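Local coordinates for Rep protein (PDB 1M55), which serves adeno-associated virus type 5 as an origin-binding, metal-dependent endonuclease that probably nicks DNA during rolling-circle-type replication, at residues A[25-29]-A[118-122]; A[66-70]-A[107-111]; A[79-83]-A[157-163]; A[90-94]-A[149-154]; A[112-116]-A[129-133]. One frame throughout, in Å; residues are numbered along the deposited sequence.

Contacts 3 and 4 lie closest to the centre of the domain and share one of its two zinc ions, the one bound by Glu82, His89 and His91: contact 3 is largely polar, with Glu82 held by a lysine and a glutamine, whereas contact 4 sets His91 beside aliphatic and aromatic side chains. Their strands are neighbours in one antiparallel sheet. Contact 5 also reaches that sheet, joining helix 101-118 to its short strand 131-133 through buried hydrocarbon and one water. The same helix serves contact 2, a half-exposed helix pair built on stacked rings. Contact 1 is the farthest out, linking the loop after that helix to helix 24-32; its Phe120 packs on Trp130 of contact 5.

Contact 1: A[25-29]-A[118-122]; sequences SFVDW and VVFQG
The Phe26 ring is met at one edge by Val119, whose carbonyl O stands near the ring plane, 4.1 Å from Phe26 CD1. Its CE1 in turn points into the edge of Phe120, reaching Phe120 CE2 at 3.9 Å. One face of the Phe120 ring is taken by Val119 CG1 from the neighbouring residue, offset toward the rim. That same methyl also touches the edge of the Trp29 indole, 4.0 Å from Trp29 CZ3, and in this way a branched valine fills the angle between two aromatic residues. Phe26 and Trp29, almost one turn apart on their helix, both hold CG opposite the backbone N (chi1 -180° and 168°), which extends the rings from the helix toward the loop.

The contact joins helix 24-32 to the chain just beyond helix 101-118, a helix-to-loop contact at the periphery of the Rep catalytic domain. Here the backbone takes left-handed angles at Gln121 and Gly122, and the amide of Gly122 turns back to Val116; at its conformation a side chain would press on the preceding carbonyl, which suits glycine.

Toward the surface the chemistry becomes polar. Gln121 runs out extended and lays NE2 2.7 Å from Ser25 OG and 3.7 Å from Phe26 CB. Both Ser25 OG and Gln121 OE1 have a hydrogen-bond partner in the hydroxyl of Ser23, so a short hydroxyl and a long amide meet round a third residue. On the side of helix 50-71, Phe26 rests on Val55 and Trp29 on Thr54 and Arg58.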
# COMPACT_ATOMS: atom_id res chain seq x y z
N SER A 25 -15.14 4.78 18.02
CA SER A 25 -14.53 3.47 17.82
C SER A 25 -13.30 3.49 16.91
O SER A 25 -12.40 2.67 17.07
CB SER A 25 -15.58 2.49 17.29
OG SER A 25 -15.97 2.85 15.97
N PHE A 26 -13.26 4.44 15.97
CA PHE A 26 -12.12 4.54 15.06
C PHE A 26 -10.87 4.96 15.84
O PHE A 26 -9.83 4.30 15.76
CB PHE A 26 -12.41 5.55 13.94
CG PHE A 26 -11.27 5.70 12.96
CD1 PHE A 26 -11.06 4.75 11.97
CD2 PHE A 26 -10.39 6.77 13.07
CE1 PHE A 26 -9.98 4.87 11.08
CE2 PHE A 26 -9.31 6.90 12.19
CZ PHE A 26 -9.10 5.94 11.20
N VAL A 27 -10.98 6.06 16.59
CA VAL A 27 -9.85 6.54 17.39
C VAL A 27 -9.42 5.47 18.40
O VAL A 27 -8.23 5.22 18.58
CB VAL A 27 -10.20 7.86 18.13
CG1 VAL A 27 -9.10 8.22 19.10
CG2 VAL A 27 -10.37 8.98 17.13
N ASP A 28 -10.40 4.81 19.02
CA ASP A 28 -10.10 3.77 20.00
C ASP A 28 -9.31 2.64 19.36
O ASP A 28 -8.34 2.15 19.93
CB ASP A 28 -11.38 3.23 20.63
CG ASP A 28 -12.09 4.26 21.50
OD1 ASP A 28 -11.46 5.28 21.87
OD2 ASP A 28 -13.28 4.04 21.83
N TRP A 29 -9.71 2.25 18.15
CA TRP A 29 -9.04 1.18 17.42
C TRP A 29 -7.59 1.54 17.07
O TRP A 29 -6.66 0.84 17.48
CB TRP A 29 -9.83 0.84 16.14
CG TRP A 29 -9.09 -0.04 15.17
CD1 TRP A 29 -8.37 -1.17 15.45
CD2 TRP A 29 -9.01 0.14 13.75
NE1 TRP A 29 -7.84 -1.69 14.30
CE2 TRP A 29 -8.21 -0.91 13.24
CE3 TRP A 29 -9.52 1.10 12.86
CZ2 TRP A 29 -7.92 -1.03 11.88
CZ3 TRP A 29 -9.23 0.98 11.51
CH2 TRP A 29 -8.44 -0.08 11.03
N VAL A 118 -16.04 -1.09 5.41
CA VAL A 118 -15.31 -1.89 6.39
C VAL A 118 -14.35 -1.13 7.31
O VAL A 118 -14.35 -1.34 8.52
CB VAL A 118 -14.52 -3.02 5.68
CG1 VAL A 118 -13.68 -3.80 6.69
CG2 VAL A 118 -15.48 -3.94 4.96
N VAL A 119 -13.52 -0.27 6.73
CA VAL A 119 -12.54 0.44 7.52
C VAL A 119 -13.03 1.77 8.09
O VAL A 119 -12.70 2.13 9.22
CB VAL A 119 -11.24 0.70 6.69
CG1 VAL A 119 -10.11 1.16 7.60
CG2 VAL A 119 -10.84 -0.54 5.92
N PHE A 120 -13.89 2.46 7.34
CA PHE A 120 -14.35 3.77 7.76
C PHE A 120 -15.79 3.96 8.20
O PHE A 120 -16.30 5.08 8.19
CB PHE A 120 -13.93 4.80 6.70
CG PHE A 120 -12.46 4.74 6.39
CD1 PHE A 120 -12.00 4.29 5.16
CD2 PHE A 120 -11.52 5.05 7.38
CE1 PHE A 120 -10.64 4.15 4.91
CE2 PHE A 120 -10.16 4.91 7.15
CZ PHE A 120 -9.72 4.46 5.91
N GLN A 121 -16.44 2.87 8.60
CA GLN A 121 -17.81 2.93 9.10
C GLN A 121 -18.80 3.65 8.19
O GLN A 121 -19.74 4.29 8.67
CB GLN A 121 -17.82 3.60 10.48
CG GLN A 121 -16.80 3.03 11.45
CD GLN A 121 -16.66 3.85 12.72
OE1 GLN A 121 -17.50 4.69 13.05
NE2 GLN A 121 -15.57 3.62 13.44
N GLY A 122 -18.58 3.56 6.88
CA GLY A 122 -19.47 4.22 5.94
C GLY A 122 -19.20 5.70 5.75
O GLY A 122 -19.95 6.38 5.03

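Contact 2: A[66-70]-A[107-111]; sequences EWNKF and YVSQI
Phe70 and Tyr107 lie flat on each other in an offset stack, ring centroids 4.0 Å apart and planes 7° from parallel. The side chains run in opposite directions, so the CB of each sits over the other's ring face. Phe70 has CG opposite its carbonyl carbon (chi1 -61°), which swings the ring across to the partner helix. Its other face is covered by Lys69 CE, and Gln110 OE1 approaches its edge, 3.3 Å from Phe70 CZ, with the amide nearly perpendicular to the ring.

One turn along, Ile111 is the bump that enters the hollow between Glu66, Trp67 and Phe70. Its CG1 lies against the methylene Glu66 CG at 3.8 Å, while CD1 goes deeper, to within 4.0 Å of Trp67 CE3. Isoleucine suits this end, its CG1-CD1 arm long enough to reach past Glu66. Here the roughly antiparallel, crossing helices 50-71 and 101-118 (145° between their local directions) bring Glu66 and Ile111 closest in backbone. Both helices pack on the central sheet, Trp67 against Val94 and Val108 against Val131.

At the outer rim Lys69 NZ forms a salt bridge with Glu66 OE2 (2.8 Å), meeting it from above the carboxylate plane. One water accepts from Lys69 NZ and donates to Gln110 OE1. Direct adhesion thus rests on stacking and hydrocarbon contact, while the charged lysine is paired on its own helix and linked across by solvent.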
# COMPACT_ATOMS: atom_id res chain seq x y z
N GLU A 66 -10.50 -8.12 -1.63
CA GLU A 66 -11.48 -7.71 -2.63
C GLU A 66 -10.88 -7.94 -4.02
O GLU A 66 -11.56 -8.39 -4.94
CB GLU A 66 -11.86 -6.24 -2.43
CG GLU A 66 -13.24 -5.85 -2.96
CD GLU A 66 -14.40 -6.53 -2.23
OE1 GLU A 66 -14.21 -7.09 -1.12
OE2 GLU A 66 -15.52 -6.49 -2.78
N TRP A 67 -9.59 -7.66 -4.16
CA TRP A 67 -8.90 -7.87 -5.44
C TRP A 67 -8.93 -9.36 -5.79
O TRP A 67 -9.21 -9.73 -6.93
CB TRP A 67 -7.44 -7.40 -5.35
CG TRP A 67 -6.71 -7.47 -6.65
CD1 TRP A 67 -6.17 -8.59 -7.22
CD2 TRP A 67 -6.41 -6.39 -7.54
NE1 TRP A 67 -5.55 -8.27 -8.41
CE2 TRP A 67 -5.69 -6.92 -8.63
CE3 TRP A 67 -6.68 -5.01 -7.53
CZ2 TRP A 67 -5.23 -6.13 -9.70
CZ3 TRP A 67 -6.23 -4.22 -8.59
CH2 TRP A 67 -5.51 -4.79 -9.66
N ASN A 68 -8.68 -10.21 -4.80
CA ASN A 68 -8.68 -11.66 -5.00
C ASN A 68 -10.05 -12.13 -5.49
O ASN A 68 -10.14 -13.11 -6.23
CB ASN A 68 -8.33 -12.41 -3.70
CG ASN A 68 -6.89 -12.19 -3.24
OD1 ASN A 68 -6.54 -12.53 -2.11
ND2 ASN A 68 -6.04 -11.66 -4.11
N LYS A 69 -11.11 -11.45 -5.06
CA LYS A 69 -12.46 -11.81 -5.50
C LYS A 69 -12.55 -11.66 -7.02
O LYS A 69 -13.10 -12.53 -7.71
CB LYS A 69 -13.50 -10.90 -4.84
CG LYS A 69 -14.93 -11.20 -5.26
CD LYS A 69 -15.89 -10.16 -4.73
CE LYS A 69 -15.58 -8.80 -5.31
NZ LYS A 69 -16.66 -7.82 -5.01
N PHE A 70 -11.96 -10.58 -7.54
CA PHE A 70 -11.97 -10.30 -8.97
C PHE A 70 -10.97 -11.14 -9.78
O PHE A 70 -11.27 -11.58 -10.88
CB PHE A 70 -11.70 -8.81 -9.22
CG PHE A 70 -12.72 -7.89 -8.63
CD1 PHE A 70 -12.34 -6.90 -7.73
CD2 PHE A 70 -14.07 -8.01 -8.96
CE1 PHE A 70 -13.28 -6.03 -7.18
CE2 PHE A 70 -15.02 -7.14 -8.42
CZ PHE A 70 -14.62 -6.15 -7.53
N TYR A 107 -13.45 -2.04 -10.97
CA TYR A 107 -13.02 -2.90 -9.87
C TYR A 107 -12.47 -2.08 -8.70
O TYR A 107 -12.87 -2.28 -7.55
CB TYR A 107 -11.95 -3.89 -10.34
CG TYR A 107 -12.48 -5.04 -11.17
CD1 TYR A 107 -11.61 -5.96 -11.75
CD2 TYR A 107 -13.85 -5.22 -11.37
CE1 TYR A 107 -12.09 -7.03 -12.50
CE2 TYR A 107 -14.34 -6.28 -12.12
CZ TYR A 107 -13.45 -7.18 -12.68
OH TYR A 107 -13.92 -8.24 -13.43
N VAL A 108 -11.56 -1.16 -9.00
CA VAL A 108 -10.96 -0.31 -7.97
C VAL A 108 -12.01 0.56 -7.30
O VAL A 108 -11.95 0.81 -6.09
CB VAL A 108 -9.78 0.52 -8.54
CG1 VAL A 108 -9.28 1.54 -7.53
CG2 VAL A 108 -8.64 -0.42 -8.92
N SER A 109 -13.01 0.99 -8.07
CA SER A 109 -14.10 1.80 -7.54
C SER A 109 -14.88 0.95 -6.51
O SER A 109 -15.27 1.45 -5.44
CB SER A 109 -15.03 2.23 -8.68
OG SER A 109 -16.11 3.01 -8.19
N GLN A 110 -15.08 -0.32 -6.83
CA GLN A 110 -15.78 -1.23 -5.92
C GLN A 110 -14.94 -1.47 -4.67
O GLN A 110 -15.47 -1.56 -3.56
CB GLN A 110 -16.09 -2.56 -6.61
CG GLN A 110 -17.20 -2.46 -7.65
CD GLN A 110 -17.48 -3.78 -8.34
OE1 GLN A 110 -17.66 -4.82 -7.68
NE2 GLN A 110 -17.54 -3.76 -9.66
N ILE A 111 -13.62 -1.59 -4.84
CA ILE A 111 -12.73 -1.79 -3.71
C ILE A 111 -12.80 -0.57 -2.79
O ILE A 111 -12.88 -0.71 -1.57
CB ILE A 111 -11.28 -2.05 -4.15
CG1 ILE A 111 -11.21 -3.34 -4.97
CG2 ILE A 111 -10.37 -2.15 -2.93
CD1 ILE A 111 -9.83 -3.68 -5.50
O HOH W 1 -16.91 -5.08 -4.93

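Contact 3: A[79-83]-A[157-163]; sequences VQFEK and KVQPELQ. With ZN (zinc ion), chain C.
Glu82 OE1 binds the zinc ion at 2.1 Å and is also weakly bonded by Lys157 NZ, whose main partner is the other oxygen: Glu82 OE2 forms a salt bridge with Lys157 NZ at 2.9 Å, met on the syn side but well out of the plane. A second donor, Gln80 NE2, takes the anti lone pair of the same OE2, also at 2.9 Å, with OE2 close to the plane of the Gln80 amide. Two grips on OE2 fix the rotation of the group, so that OE1 faces the metal. Lysine is apt here because its long chain, bent at chi2 (78°) and again at its end, can fold back over the site.

Lys157 NZ also bridges to Glu161 OE2 (3.0 Å). That oxygen stands only 3.3 Å from Glu82 OE1, two acceptors whose mutual repulsion the shared ammonium probably offsets. Beneath this network, Leu162 CD1 packs on the flat amide of Gln80, 3.6 Å from Gln80 CD, while Gln80 OE1 is held by Arg182.

The backbone sets the register. Glu82 and Leu162 form a non-hydrogen-bonded antiparallel pair, flanked by the bonds Lys83 N to Glu161 O (2.8 Å) and Gln163 N to Phe81 O (2.9 Å). Behind them Gln163 NE2 holds Pro160 O, tying down the turn that contains the cis-proline peptide.

With His89 and His91 from the adjoining strand as the other protein ligands of the zinc ion, this is the metal site of an HUH endonuclease, carried on the central antiparallel sheet of the Rep domain.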
# COMPACT_ATOMS: atom_id res chain seq x y z
N VAL A 79 3.30 -4.24 -1.32
CA VAL A 79 2.66 -3.03 -0.82
C VAL A 79 3.61 -2.31 0.12
O VAL A 79 4.15 -2.91 1.05
CB VAL A 79 1.36 -3.38 -0.05
CG1 VAL A 79 0.69 -2.13 0.49
CG2 VAL A 79 0.40 -4.14 -0.97
N GLN A 80 3.85 -1.03 -0.14
CA GLN A 80 4.73 -0.25 0.71
C GLN A 80 4.01 0.96 1.29
O GLN A 80 3.39 1.74 0.55
CB GLN A 80 5.98 0.18 -0.06
CG GLN A 80 6.98 0.95 0.78
CD GLN A 80 8.37 0.91 0.20
OE1 GLN A 80 9.04 -0.12 0.23
NE2 GLN A 80 8.82 2.03 -0.35
N PHE A 81 4.05 1.08 2.61
CA PHE A 81 3.42 2.18 3.34
C PHE A 81 4.48 3.26 3.56
O PHE A 81 5.56 2.99 4.09
CB PHE A 81 2.89 1.67 4.69
CG PHE A 81 2.13 2.70 5.48
CD1 PHE A 81 2.33 2.82 6.85
CD2 PHE A 81 1.24 3.57 4.85
CE1 PHE A 81 1.65 3.79 7.59
CE2 PHE A 81 0.55 4.54 5.59
CZ PHE A 81 0.76 4.65 6.95
N GLU A 82 4.15 4.49 3.16
CA GLU A 82 5.07 5.61 3.27
C GLU A 82 4.46 6.86 3.90
O GLU A 82 3.24 7.06 3.85
CB GLU A 82 5.61 6.00 1.89
CG GLU A 82 6.43 4.92 1.20
CD GLU A 82 6.81 5.30 -0.22
OE1 GLU A 82 6.55 6.44 -0.65
OE2 GLU A 82 7.38 4.44 -0.93
N LYS A 83 5.32 7.69 4.46
CA LYS A 83 4.93 8.96 5.06
C LYS A 83 5.41 9.99 4.03
O LYS A 83 6.61 10.30 3.97
CB LYS A 83 5.64 9.15 6.40
CG LYS A 83 5.29 10.44 7.12
CD LYS A 83 6.01 10.51 8.46
CE LYS A 83 5.46 11.64 9.34
NZ LYS A 83 5.65 12.98 8.72
N LYS A 157 13.66 3.57 -0.57
CA LYS A 157 13.13 4.43 0.49
C LYS A 157 13.66 4.05 1.86
O LYS A 157 13.78 2.87 2.19
CB LYS A 157 11.59 4.41 0.50
CG LYS A 157 10.92 5.39 -0.46
CD LYS A 157 10.94 4.91 -1.89
CE LYS A 157 10.38 5.96 -2.84
NZ LYS A 157 8.98 6.34 -2.51
N VAL A 158 14.01 5.06 2.66
CA VAL A 158 14.52 4.83 4.01
C VAL A 158 13.58 5.52 5.00
O VAL A 158 12.68 6.26 4.59
CB VAL A 158 15.97 5.37 4.19
CG1 VAL A 158 16.93 4.61 3.30
CG2 VAL A 158 16.03 6.86 3.88
N GLN A 159 13.76 5.26 6.29
CA GLN A 159 12.92 5.89 7.31
C GLN A 159 13.29 7.37 7.44
O GLN A 159 14.45 7.73 7.25
CB GLN A 159 13.09 5.18 8.65
CG GLN A 159 12.65 3.72 8.63
CD GLN A 159 12.72 3.09 10.00
OE1 GLN A 159 13.76 2.59 10.41
NE2 GLN A 159 11.61 3.10 10.71
N PRO A 160 12.33 8.23 7.79
CA PRO A 160 10.92 7.95 8.09
C PRO A 160 9.96 7.85 6.90
O PRO A 160 8.77 7.57 7.10
CB PRO A 160 10.54 9.11 9.01
CG PRO A 160 11.30 10.25 8.40
CD PRO A 160 12.66 9.64 8.12
N GLU A 161 10.43 8.10 5.68
CA GLU A 161 9.54 7.98 4.52
C GLU A 161 8.99 6.55 4.47
O GLU A 161 7.79 6.34 4.31
CB GLU A 161 10.25 8.30 3.20
CG GLU A 161 9.29 8.23 2.01
CD GLU A 161 9.93 8.55 0.68
OE1 GLU A 161 11.11 8.95 0.64
OE2 GLU A 161 9.23 8.40 -0.34
N LEU A 162 9.89 5.58 4.58
CA LEU A 162 9.49 4.18 4.60
C LEU A 162 8.89 3.93 5.98
O LEU A 162 9.53 4.20 7.00
CB LEU A 162 10.70 3.26 4.40
CG LEU A 162 10.45 1.76 4.66
CD1 LEU A 162 9.42 1.23 3.68
CD2 LEU A 162 11.76 0.99 4.54
N GLN A 163 7.65 3.45 6.01
CA GLN A 163 6.97 3.16 7.26
C GLN A 163 6.82 1.65 7.49
O GLN A 163 7.04 1.16 8.60
CB GLN A 163 5.60 3.84 7.29
CG GLN A 163 5.65 5.35 7.43
CD GLN A 163 5.93 5.80 8.85
OE1 GLN A 163 5.29 5.32 9.79
NE2 GLN A 163 6.86 6.72 9.02
ZN ZN C . 5.20 7.18 -2.04

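Contact 4: A[90-94]-A[149-154]; sequences LHTLV and YIPAYL. With ZN (zinc ion), chain C.
Leu93 and His91, alternate residues on one face of a central strand, pack against helix 149-154, which runs nearly antiparallel to that strand (169°). His91 is the second histidine of the HUH motif, histidine-hydrophobic-histidine, that gives this nuclease family its name; members carry their nucleophilic tyrosine on a helix beside the metal, and the position of helix 149-154 near this zinc ion is consistent with such a layout.

The tight part surrounds Leu93. Its CD1 methyl is enclosed by three residues, with Ile150 CG1 at 3.6 Å, Leu154 CD1 at 3.7 Å and the edge of the Tyr149 ring, its CD2 at 3.8 Å. Leu93 and Leu154 meet tip to tip, whereas Ile150 slides past in the opposite sense. Branched aliphatic side chains suit such a hollow, since each offers several methyls to different neighbours. Helix 149-154 includes a wider pi-type turn at 150-154, and Leu154 has CG opposite its carbonyl carbon (chi1 -58°), which points the branch at the strand; its fork sends CD1 to Leu93 and CD2 over one face of His91, 4.1 Å from the ring centroid.

Toward the metal the packing thins. Tyr153, on the exposed side of the helix, makes a glancing approach, its CE2 4.2 Å from His91 CE1, and its ring has a cation-pi partner in Lys157. Glu6, from strand 3-10, accepts from both His91 ND1 and Tyr149 OH with OE2, so it fixes the turn of the imidazole. At the other nitrogen of that ring, His91 NE2 binds the zinc ion at 2.0 Å.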
# COMPACT_ATOMS: atom_id res chain seq x y z
N LEU A 90 -0.15 4.32 0.56
CA LEU A 90 0.28 2.98 0.21
C LEU A 90 0.50 2.84 -1.29
O LEU A 90 -0.35 3.24 -2.09
CB LEU A 90 -0.80 1.96 0.60
CG LEU A 90 -1.10 1.70 2.07
CD1 LEU A 90 -2.51 1.15 2.21
CD2 LEU A 90 -0.07 0.75 2.65
N HIS A 91 1.67 2.33 -1.67
CA HIS A 91 1.96 2.03 -3.07
C HIS A 91 1.51 0.58 -3.11
O HIS A 91 2.14 -0.29 -2.49
CB HIS A 91 3.45 2.12 -3.38
CG HIS A 91 3.95 3.52 -3.51
ND1 HIS A 91 4.08 4.19 -4.71
CD2 HIS A 91 4.34 4.40 -2.55
CE1 HIS A 91 4.53 5.42 -4.45
NE2 HIS A 91 4.71 5.59 -3.16
N THR A 92 0.39 0.33 -3.77
CA THR A 92 -0.17 -1.01 -3.84
C THR A 92 0.06 -1.64 -5.21
O THR A 92 -0.63 -1.32 -6.18
CB THR A 92 -1.68 -0.96 -3.52
OG1 THR A 92 -1.89 -0.09 -2.40
CG2 THR A 92 -2.21 -2.34 -3.18
N LEU A 93 1.07 -2.51 -5.29
CA LEU A 93 1.38 -3.20 -6.53
C LEU A 93 0.74 -4.58 -6.48
O LEU A 93 1.04 -5.38 -5.60
CB LEU A 93 2.89 -3.37 -6.71
CG LEU A 93 3.77 -2.14 -6.94
CD1 LEU A 93 5.22 -2.58 -7.04
CD2 LEU A 93 3.33 -1.43 -8.20
N VAL A 94 -0.16 -4.85 -7.42
CA VAL A 94 -0.83 -6.14 -7.48
C VAL A 94 -0.69 -6.64 -8.91
O VAL A 94 -0.83 -5.87 -9.86
CB VAL A 94 -2.31 -6.04 -7.08
CG1 VAL A 94 -2.89 -7.43 -6.92
CG2 VAL A 94 -2.45 -5.26 -5.78
N TYR A 149 10.51 -2.52 -10.94
CA TYR A 149 10.02 -1.28 -10.34
C TYR A 149 10.21 -1.32 -8.82
O TYR A 149 10.44 -0.29 -8.18
CB TYR A 149 8.54 -1.10 -10.70
CG TYR A 149 7.86 0.13 -10.14
CD1 TYR A 149 7.96 1.36 -10.81
CD2 TYR A 149 7.05 0.06 -9.01
CE1 TYR A 149 7.25 2.48 -10.36
CE2 TYR A 149 6.34 1.17 -8.55
CZ TYR A 149 6.44 2.38 -9.24
OH TYR A 149 5.73 3.48 -8.82
N ILE A 150 10.15 -2.52 -8.24
CA ILE A 150 10.31 -2.67 -6.80
C ILE A 150 11.72 -2.27 -6.32
O ILE A 150 11.85 -1.31 -5.55
CB ILE A 150 9.89 -4.09 -6.32
CG1 ILE A 150 8.39 -4.29 -6.58
CG2 ILE A 150 10.22 -4.28 -4.84
CD1 ILE A 150 7.91 -5.72 -6.43
N PRO A 151 12.78 -2.95 -6.80
CA PRO A 151 14.13 -2.56 -6.34
C PRO A 151 14.58 -1.18 -6.86
O PRO A 151 15.37 -0.50 -6.21
CB PRO A 151 15.02 -3.68 -6.89
CG PRO A 151 14.29 -4.14 -8.11
CD PRO A 151 12.85 -4.16 -7.64
N ALA A 152 14.05 -0.78 -8.01
CA ALA A 152 14.42 0.51 -8.60
C ALA A 152 13.82 1.72 -7.90
O ALA A 152 14.51 2.72 -7.68
CB ALA A 152 14.02 0.53 -10.06
N TYR A 153 12.56 1.60 -7.50
CA TYR A 153 11.85 2.73 -6.92
C TYR A 153 11.36 2.61 -5.47
O TYR A 153 11.47 3.58 -4.71
CB TYR A 153 10.67 3.03 -7.83
CG TYR A 153 9.91 4.30 -7.55
CD1 TYR A 153 10.52 5.55 -7.65
CD2 TYR A 153 8.54 4.25 -7.29
CE1 TYR A 153 9.78 6.72 -7.52
CE2 TYR A 153 7.79 5.41 -7.15
CZ TYR A 153 8.42 6.64 -7.27
OH TYR A 153 7.66 7.78 -7.20
N LEU A 154 10.83 1.46 -5.10
CA LEU A 154 10.31 1.28 -3.74
C LEU A 154 11.34 0.90 -2.69
O LEU A 154 11.38 1.49 -1.61
CB LEU A 154 9.15 0.29 -3.74
CG LEU A 154 7.98 0.67 -4.65
CD1 LEU A 154 6.89 -0.39 -4.52
CD2 LEU A 154 7.43 2.04 -4.28
ZN ZN C . 5.20 7.18 -2.04

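Contact 5: A[112-116]-A[129-133]; sequences RAQLV and DWVAI
Arg112 and Val131 mark the nearest backbone approach, 6.7 Å between CA atoms, where helix 101-118 passes over the start of strand 131-133. Trp130, just before the strand, supplies much of the contact with its benzo rim. Its CG sits between backbone N and carbonyl carbon (chi1 74°), a crowded position that turns the indole up to the helix. There its rim meets Val116 CG2, 3.8 Å from Trp130 CZ2, and Leu115 CB, 3.9 Å from Trp130 CH2. Arg112 CG comes in obliquely, 3.6 Å from Trp130 CZ2, and Val131 CG2 lies over one face of the indole.

Arginine suits this border because its methylenes can pack as hydrocarbon before the charge begins. Arg112 CG and CD rest on Val131 CG2; then the chain bends at chi3 (59°) and brings the guanidinium edge round to Val131 O. The direct separation from NH1 to that oxygen is 3.6 Å, and a water fills in, accepting from Arg112 NH1 (3.2 Å) and donating to Val131 O (2.9 Å).

Beyond, Leu115 continues onto Ile59 and Val62 of helix 50-71, and Val131 onto Val7 of strand 3-10. Helix and strand are therefore joined by dispersion forces inside, with a water linking Arg112 NH1 to the strand carbonyl at the margin.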
# COMPACT_ATOMS: atom_id res chain seq x y z
N ARG A 112 -12.80 0.62 -3.38
CA ARG A 112 -12.89 1.85 -2.60
C ARG A 112 -14.17 1.85 -1.76
O ARG A 112 -14.14 2.18 -0.57
CB ARG A 112 -12.86 3.08 -3.51
CG ARG A 112 -13.01 4.41 -2.76
CD ARG A 112 -12.76 5.60 -3.67
NE ARG A 112 -13.68 5.64 -4.80
CZ ARG A 112 -13.30 5.69 -6.07
NH1 ARG A 112 -12.01 5.71 -6.39
NH2 ARG A 112 -14.21 5.70 -7.03
N ALA A 113 -15.28 1.47 -2.38
CA ALA A 113 -16.56 1.41 -1.68
C ALA A 113 -16.49 0.42 -0.50
O ALA A 113 -17.03 0.69 0.58
CB ALA A 113 -17.67 1.01 -2.64
N GLN A 114 -15.81 -0.70 -0.71
CA GLN A 114 -15.66 -1.71 0.34
C GLN A 114 -14.81 -1.15 1.48
O GLN A 114 -15.11 -1.38 2.66
CB GLN A 114 -15.03 -2.98 -0.23
CG GLN A 114 -14.67 -4.05 0.80
CD GLN A 114 -15.89 -4.75 1.41
OE1 GLN A 114 -17.03 -4.31 1.25
NE2 GLN A 114 -15.64 -5.84 2.11
N LEU A 115 -13.77 -0.39 1.15
CA LEU A 115 -12.91 0.21 2.17
C LEU A 115 -13.73 1.18 3.03
O LEU A 115 -13.60 1.20 4.25
CB LEU A 115 -11.74 0.96 1.52
CG LEU A 115 -10.67 0.10 0.86
CD1 LEU A 115 -9.67 0.97 0.12
CD2 LEU A 115 -9.97 -0.73 1.92
N VAL A 116 -14.57 1.98 2.38
CA VAL A 116 -15.40 2.95 3.09
C VAL A 116 -16.30 2.25 4.11
O VAL A 116 -16.41 2.69 5.26
CB VAL A 116 -16.24 3.79 2.09
CG1 VAL A 116 -17.26 4.66 2.82
CG2 VAL A 116 -15.32 4.67 1.25
N ASP A 129 -8.76 12.29 -4.42
CA ASP A 129 -8.22 11.12 -5.11
C ASP A 129 -7.50 10.18 -4.16
O ASP A 129 -6.37 9.78 -4.42
CB ASP A 129 -7.25 11.56 -6.23
CG ASP A 129 -7.90 12.49 -7.24
OD1 ASP A 129 -9.05 12.23 -7.65
OD2 ASP A 129 -7.24 13.48 -7.63
N TRP A 130 -8.16 9.82 -3.06
CA TRP A 130 -7.52 8.96 -2.08
C TRP A 130 -7.26 7.52 -2.53
O TRP A 130 -6.48 6.81 -1.90
CB TRP A 130 -8.22 9.04 -0.72
CG TRP A 130 -9.53 8.36 -0.62
CD1 TRP A 130 -10.74 8.80 -1.08
CD2 TRP A 130 -9.78 7.10 0.01
NE1 TRP A 130 -11.72 7.89 -0.78
CE2 TRP A 130 -11.17 6.84 -0.11
CE3 TRP A 130 -8.97 6.16 0.67
CZ2 TRP A 130 -11.76 5.68 0.40
CZ3 TRP A 130 -9.56 5.01 1.18
CH2 TRP A 130 -10.94 4.78 1.04
N VAL A 131 -7.93 7.07 -3.59
CA VAL A 131 -7.68 5.74 -4.16
C VAL A 131 -7.46 6.03 -5.63
O VAL A 131 -8.42 6.31 -6.37
CB VAL A 131 -8.87 4.77 -3.98
CG1 VAL A 131 -8.56 3.43 -4.66
CG2 VAL A 131 -9.14 4.53 -2.51
N ALA A 132 -6.20 6.03 -6.06
CA ALA A 132 -5.87 6.37 -7.44
C ALA A 132 -5.03 5.34 -8.19
O ALA A 132 -3.99 4.90 -7.71
CB ALA A 132 -5.16 7.72 -7.47
N ILE A 133 -5.49 4.97 -9.38
CA ILE A 133 -4.76 4.02 -10.22
C ILE A 133 -3.69 4.83 -10.96
O ILE A 133 -3.98 5.88 -11.54
CB ILE A 133 -5.68 3.39 -11.30
CG1 ILE A 133 -6.84 2.65 -10.64
CG2 ILE A 133 -4.87 2.44 -12.18
CD1 ILE A 133 -7.92 2.23 -11.62
O HOH W 2 -9.82 5.13 -8.62